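Local coordinates for Sca-family protein (Rickettsia rickettsii, PDB 4LQ8), which is the N-terminal head region of a rickettsial surface cell antigen that probably acts in cell adhesion, at residues 272-286 against 318-332. Numbering follows the deposited sequence.
Sequences QLKEISSPKPLKFAG and VELNQGQSVDLSQAE
Residues 282-285 and 329-332 pair as neighbouring parallel strands, held by a ladder of backbone hydrogen bonds. L282 N donates to L328 O and L282 O accepts Q330 N; F284 then repeats the pattern with Q330 O and E332 N. G286 N to E332 O (3.0 Å) closes the ladder.

On one face of this pair, the ammonium of K283 bridges two side chains of the partner strand. NZ lies 2.8 Å from Q330 OE1, in its carbonyl plane, and forms a salt bridge with E332 OE2, met on the anti side of the carboxylate. On the other face the F284 ring turns its edge to S329 OG, which in turn bonds to D327 OD1.

The carboxylate of E275 grips the loop after helix 308-320. Its OE2 takes a straight bond from Q324 N (2.8 Å, 180°) through the syn lone pair and also salt-bridges R70 of helix 64-90, while OE1 receives S325 N. S325 OG sits 2.6 Å from E275 OE1 and 2.7 Å from I276 O.

At the helix end, chi1 of -66° turns the N321 side chain toward strand 271-277, where N321 ND2 donates a nearly straight hydrogen bond to L273 O (2.7 Å). One water links K274 O to N321 O. V318 CG2 packs against L273 CG and I276 CG2.

Strand 271-277, bulged at K274 and E275 opposite H262, thus lies against a helix C-terminus closed by a Schellman motif with Q322 as C-prime residue, and the chain beyond it returns to the mixed sheet as a parallel strand beside 282-285.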
loop_
_atom_site.group_PDB
_atom_site.type_symbol
_atom_site.label_atom_id
_atom_site.label_comp_id
_atom_site.label_asym_id
_atom_site.label_seq_id
_atom_site.Cartn_x
_atom_site.Cartn_y
_atom_site.Cartn_z
ATOM N N GLN A 272 -4.049 -14.371 -8.815
ATOM C CA GLN A 272 -2.626 -14.344 -8.488
ATOM C C GLN A 272 -2.253 -12.934 -8.033
ATOM O O GLN A 272 -2.532 -11.977 -8.755
ATOM C CB GLN A 272 -1.806 -14.752 -9.729
ATOM C CG GLN A 272 -0.359 -15.073 -9.422
ATOM C CD GLN A 272 0.288 -15.874 -10.518
ATOM O OE1 GLN A 272 0.366 -15.451 -11.676
ATOM N NE2 GLN A 272 0.797 -17.042 -10.166
ATOM N N LEU A 273 -1.618 -12.806 -6.848
ATOM C CA LEU A 273 -1.220 -11.505 -6.324
ATOM C C LEU A 273 -0.122 -10.885 -7.193
ATOM O O LEU A 273 0.997 -11.396 -7.239
ATOM C CB LEU A 273 -0.820 -11.617 -4.849
ATOM C CG LEU A 273 -0.386 -10.319 -4.123
ATOM C CD1 LEU A 273 -1.493 -9.238 -4.156
ATOM C CD2 LEU A 273 0.001 -10.636 -2.683
ATOM N N LYS A 274 -0.464 -9.801 -7.917
ATOM C CA LYS A 274 0.464 -9.148 -8.851
ATOM C C LYS A 274 1.033 -7.853 -8.313
ATOM O O LYS A 274 2.105 -7.406 -8.743
ATOM C CB LYS A 274 -0.267 -8.854 -10.200
ATOM C CG LYS A 274 -0.814 -10.112 -10.918
ATOM C CD LYS A 274 0.270 -10.913 -11.614
ATOM C CE LYS A 274 -0.267 -12.180 -12.225
ATOM N NZ LYS A 274 0.820 -12.971 -12.863
ATOM N N GLU A 275 0.274 -7.196 -7.435
ATOM C CA GLU A 275 0.676 -5.871 -6.976
ATOM C C GLU A 275 -0.028 -5.502 -5.712
ATOM O O GLU A 275 -1.116 -5.999 -5.427
ATOM C CB GLU A 275 0.289 -4.849 -8.072
ATOM C CG GLU A 275 1.181 -3.632 -8.181
ATOM C CD GLU A 275 2.648 -3.923 -8.451
ATOM O OE1 GLU A 275 3.410 -4.029 -7.471
ATOM O OE2 GLU A 275 3.036 -4.068 -9.628
ATOM N N ILE A 276 0.605 -4.618 -4.953
ATOM C CA ILE A 276 0.052 -3.980 -3.765
ATOM C C ILE A 276 0.447 -2.511 -3.834
ATOM O O ILE A 276 1.324 -2.141 -4.624
ATOM C CB ILE A 276 0.476 -4.631 -2.415
ATOM C CG1 ILE A 276 2.020 -4.475 -2.151
ATOM C CG2 ILE A 276 -0.014 -6.090 -2.298
ATOM C CD1 ILE A 276 2.471 -4.859 -0.694
ATOM N N SER A 277 -0.186 -1.676 -3.018
ATOM C CA SER A 277 0.217 -0.275 -2.889
ATOM C C SER A 277 -0.203 0.241 -1.540
ATOM O O SER A 277 -1.113 -0.307 -0.914
ATOM C CB SER A 277 -0.365 0.596 -4.007
ATOM O OG SER A 277 -1.655 1.104 -3.707
ATOM N N SER A 278 0.413 1.343 -1.133
ATOM C CA SER A 278 0.070 2.047 0.089
ATOM C C SER A 278 0.714 3.416 0.054
ATOM O O SER A 278 1.656 3.616 -0.723
ATOM C CB SER A 278 0.564 1.261 1.305
ATOM O OG SER A 278 1.945 1.462 1.549
ATOM N N PRO A 279 0.303 4.351 0.944
ATOM C CA PRO A 279 1.094 5.583 1.115
ATOM C C PRO A 279 2.523 5.204 1.551
ATOM O O PRO A 279 2.707 4.177 2.227
ATOM C CB PRO A 279 0.384 6.316 2.269
ATOM C CG PRO A 279 -0.911 5.674 2.391
ATOM C CD PRO A 279 -0.769 4.271 1.955
ATOM N N LYS A 280 3.521 6.014 1.156
ATOM C CA LYS A 280 4.930 5.758 1.455
ATOM C C LYS A 280 5.616 6.980 2.104
ATOM O O LYS A 280 5.226 8.098 1.795
ATOM C CB LYS A 280 5.718 5.327 0.169
ATOM C CG LYS A 280 5.328 3.954 -0.407
ATOM C CD LYS A 280 5.547 2.791 0.582
ATOM C CE LYS A 280 5.411 1.419 -0.037
ATOM N NZ LYS A 280 3.994 1.012 -0.206
ATOM N N PRO A 281 6.665 6.804 2.943
ATOM C CA PRO A 281 7.207 5.519 3.436
ATOM C C PRO A 281 6.198 4.869 4.408
ATOM O O PRO A 281 5.472 5.564 5.118
ATOM C CB PRO A 281 8.514 5.946 4.138
ATOM C CG PRO A 281 8.213 7.315 4.650
ATOM C CD PRO A 281 7.355 7.952 3.574
ATOM N N LEU A 282 6.130 3.555 4.400
ATOM C CA LEU A 282 5.243 2.816 5.300
ATOM C C LEU A 282 5.975 2.532 6.635
ATOM O O LEU A 282 7.139 2.149 6.618
ATOM C CB LEU A 282 4.834 1.493 4.614
ATOM C CG LEU A 282 3.725 0.676 5.266
ATOM C CD1 LEU A 282 2.414 1.470 5.342
ATOM C CD2 LEU A 282 3.482 -0.590 4.491
ATOM N N LYS A 283 5.317 2.753 7.770
ATOM C CA LYS A 283 5.937 2.431 9.065
ATOM C C LYS A 283 5.235 1.199 9.659
ATOM O O LYS A 283 4.100 0.909 9.302
ATOM C CB LYS A 283 5.853 3.613 10.073
ATOM C CG LYS A 283 6.319 4.993 9.577
ATOM C CD LYS A 283 7.789 5.004 9.255
ATOM C CE LYS A 283 8.360 6.391 9.186
ATOM N NZ LYS A 283 9.837 6.310 9.049
ATOM N N PHE A 284 5.890 0.540 10.609
ATOM C CA PHE A 284 5.346 -0.582 11.361
ATOM C C PHE A 284 5.502 -0.257 12.823
ATOM O O PHE A 284 6.562 0.233 13.253
ATOM C CB PHE A 284 6.015 -1.930 10.992
ATOM C CG PHE A 284 5.562 -2.367 9.614
ATOM C CD1 PHE A 284 4.303 -2.929 9.421
ATOM C CD2 PHE A 284 6.362 -2.140 8.498
ATOM C CE1 PHE A 284 3.857 -3.271 8.137
ATOM C CE2 PHE A 284 5.928 -2.512 7.221
ATOM C CZ PHE A 284 4.674 -3.059 7.049
ATOM N N ALA A 285 4.421 -0.484 13.579
ATOM C CA ALA A 285 4.356 -0.214 15.002
ATOM C C ALA A 285 5.022 -1.382 15.759
ATOM O O ALA A 285 4.345 -2.265 16.262
ATOM C CB ALA A 285 2.896 -0.027 15.416
ATOM N N GLY A 286 6.347 -1.378 15.816
ATOM C CA GLY A 286 7.112 -2.454 16.457
ATOM C C GLY A 286 7.912 -3.217 15.407
ATOM O O GLY A 286 7.844 -2.891 14.215
ATOM N N VAL A 318 4.401 -10.631 -4.697
ATOM C CA VAL A 318 4.379 -9.568 -5.704
ATOM C C VAL A 318 5.681 -9.617 -6.534
ATOM O O VAL A 318 5.620 -9.615 -7.770
ATOM C CB VAL A 318 4.100 -8.159 -5.091
ATOM C CG1 VAL A 318 4.435 -7.021 -6.074
ATOM C CG2 VAL A 318 2.654 -8.039 -4.606
ATOM N N GLU A 319 6.842 -9.692 -5.858
ATOM C CA GLU A 319 8.164 -9.754 -6.504
ATOM C C GLU A 319 8.319 -11.017 -7.352
ATOM O O GLU A 319 8.764 -10.917 -8.488
ATOM C CB GLU A 319 9.291 -9.651 -5.472
ATOM C CG GLU A 319 9.414 -8.254 -4.860
ATOM C CD GLU A 319 10.207 -8.132 -3.568
ATOM O OE1 GLU A 319 10.690 -9.167 -3.046
ATOM O OE2 GLU A 319 10.328 -6.991 -3.063
ATOM N N LEU A 320 7.871 -12.185 -6.835
ATOM C CA LEU A 320 7.921 -13.449 -7.581
ATOM C C LEU A 320 7.045 -13.374 -8.853
ATOM O O LEU A 320 7.383 -13.991 -9.862
ATOM C CB LEU A 320 7.523 -14.641 -6.696
ATOM C CG LEU A 320 8.567 -15.077 -5.644
ATOM C CD1 LEU A 320 7.942 -16.011 -4.594
ATOM C CD2 LEU A 320 9.777 -15.786 -6.302
ATOM N N ASN A 321 5.965 -12.558 -8.809
ATOM C CA ASN A 321 5.028 -12.379 -9.921
ATOM C C ASN A 321 5.356 -11.153 -10.772
ATOM O O ASN A 321 4.507 -10.676 -11.526
ATOM C CB ASN A 321 3.579 -12.385 -9.419
ATOM C CG ASN A 321 3.165 -13.718 -8.851
ATOM O OD1 ASN A 321 3.696 -14.758 -9.213
ATOM N ND2 ASN A 321 2.242 -13.720 -7.924
ATOM N N GLN A 322 6.612 -10.673 -10.666
ATOM C CA GLN A 322 7.201 -9.570 -11.438
ATOM C C GLN A 322 6.503 -8.222 -11.228
ATOM O O GLN A 322 6.434 -7.416 -12.157
ATOM C CB GLN A 322 7.272 -9.922 -12.949
ATOM C CG GLN A 322 7.931 -11.266 -13.289
ATOM C CD GLN A 322 9.287 -11.427 -12.652
ATOM O OE1 GLN A 322 9.468 -12.232 -11.732
ATOM N NE2 GLN A 322 10.258 -10.636 -13.097
ATOM N N GLY A 323 6.003 -7.988 -10.022
ATOM C CA GLY A 323 5.349 -6.727 -9.698
ATOM C C GLY A 323 6.341 -5.585 -9.595
ATOM O O GLY A 323 7.551 -5.794 -9.533
ATOM N N GLN A 324 5.833 -4.363 -9.574
ATOM C CA GLN A 324 6.666 -3.168 -9.518
ATOM C C GLN A 324 6.822 -2.580 -8.126
ATOM O O GLN A 324 7.651 -1.688 -7.933
ATOM C CB GLN A 324 6.108 -2.138 -10.478
ATOM C CG GLN A 324 6.179 -2.591 -11.935
ATOM C CD GLN A 324 5.528 -1.585 -12.840
ATOM O OE1 GLN A 324 5.218 -0.448 -12.455
ATOM N NE2 GLN A 324 5.242 -1.997 -14.045
ATOM N N SER A 325 6.028 -3.059 -7.156
ATOM C CA SER A 325 6.097 -2.555 -5.787
ATOM C C SER A 325 7.499 -2.656 -5.224
ATOM O O SER A 325 8.201 -3.658 -5.442
ATOM C CB SER A 325 5.153 -3.334 -4.875
ATOM O OG SER A 325 3.824 -2.922 -5.125
ATOM N N VAL A 326 7.910 -1.608 -4.519
ATOM C CA VAL A 326 9.185 -1.603 -3.813
ATOM C C VAL A 326 8.846 -1.428 -2.324
ATOM O O VAL A 326 7.831 -0.803 -1.986
ATOM C CB VAL A 326 10.221 -0.604 -4.402
ATOM C CG1 VAL A 326 10.646 -1.062 -5.790
ATOM C CG2 VAL A 326 9.646 0.805 -4.469
ATOM N N ASP A 327 9.647 -2.032 -1.453
ATOM C CA ASP A 327 9.357 -2.118 -0.023
ATOM C C ASP A 327 9.112 -0.744 0.656
ATOM O O ASP A 327 8.015 -0.531 1.207
ATOM C CB ASP A 327 10.406 -2.960 0.718
ATOM C CG ASP A 327 9.990 -3.240 2.132
ATOM O OD1 ASP A 327 9.890 -2.288 2.911
ATOM O OD2 ASP A 327 9.663 -4.395 2.430
ATOM N N LEU A 328 10.089 0.149 0.637
ATOM C CA LEU A 328 9.975 1.512 1.221
ATOM C C LEU A 328 9.275 1.550 2.610
ATOM O O LEU A 328 8.339 2.326 2.825
ATOM C CB LEU A 328 9.303 2.502 0.225
ATOM C CG LEU A 328 9.893 2.622 -1.193
ATOM C CD1 LEU A 328 9.116 3.656 -2.018
ATOM C CD2 LEU A 328 11.385 3.003 -1.144
ATOM N N SER A 329 9.712 0.685 3.536
ATOM C CA SER A 329 9.109 0.603 4.862
ATOM C C SER A 329 10.132 0.529 5.982
ATOM O O SER A 329 11.285 0.171 5.753
ATOM C CB SER A 329 8.105 -0.546 4.946
ATOM O OG SER A 329 8.786 -1.766 5.173
ATOM N N GLN A 330 9.732 0.940 7.189
ATOM C CA GLN A 330 10.640 0.940 8.335
ATOM C C GLN A 330 9.874 0.567 9.603
ATOM O O GLN A 330 8.826 1.153 9.885
ATOM C CB GLN A 330 11.312 2.333 8.542
ATOM C CG GLN A 330 12.070 2.944 7.345
ATOM C CD GLN A 330 11.203 3.784 6.414
ATOM O OE1 GLN A 330 10.521 4.732 6.831
ATOM N NE2 GLN A 330 11.256 3.491 5.115
ATOM N N ALA A 331 10.415 -0.371 10.379
ATOM C CA ALA A 331 9.859 -0.721 11.680
ATOM C C ALA A 331 10.248 0.431 12.617
ATOM O O ALA A 331 11.355 0.967 12.523
ATOM C CB ALA A 331 10.448 -2.021 12.179
ATOM N N GLU A 332 9.299 0.878 13.435
ATOM C CA GLU A 332 9.535 1.997 14.341
ATOM C C GLU A 332 9.264 1.575 15.754
ATOM O O GLU A 332 8.610 0.562 15.983
ATOM C CB GLU A 332 8.648 3.208 13.965
ATOM C CG GLU A 332 8.977 3.858 12.631
ATOM C CD GLU A 332 10.318 4.566 12.498
ATOM O OE1 GLU A 332 11.057 4.664 13.502
ATOM O OE2 GLU A 332 10.638 5.016 11.376
HETATM O O HOH W 1 2.869 -8.490 -11.348
#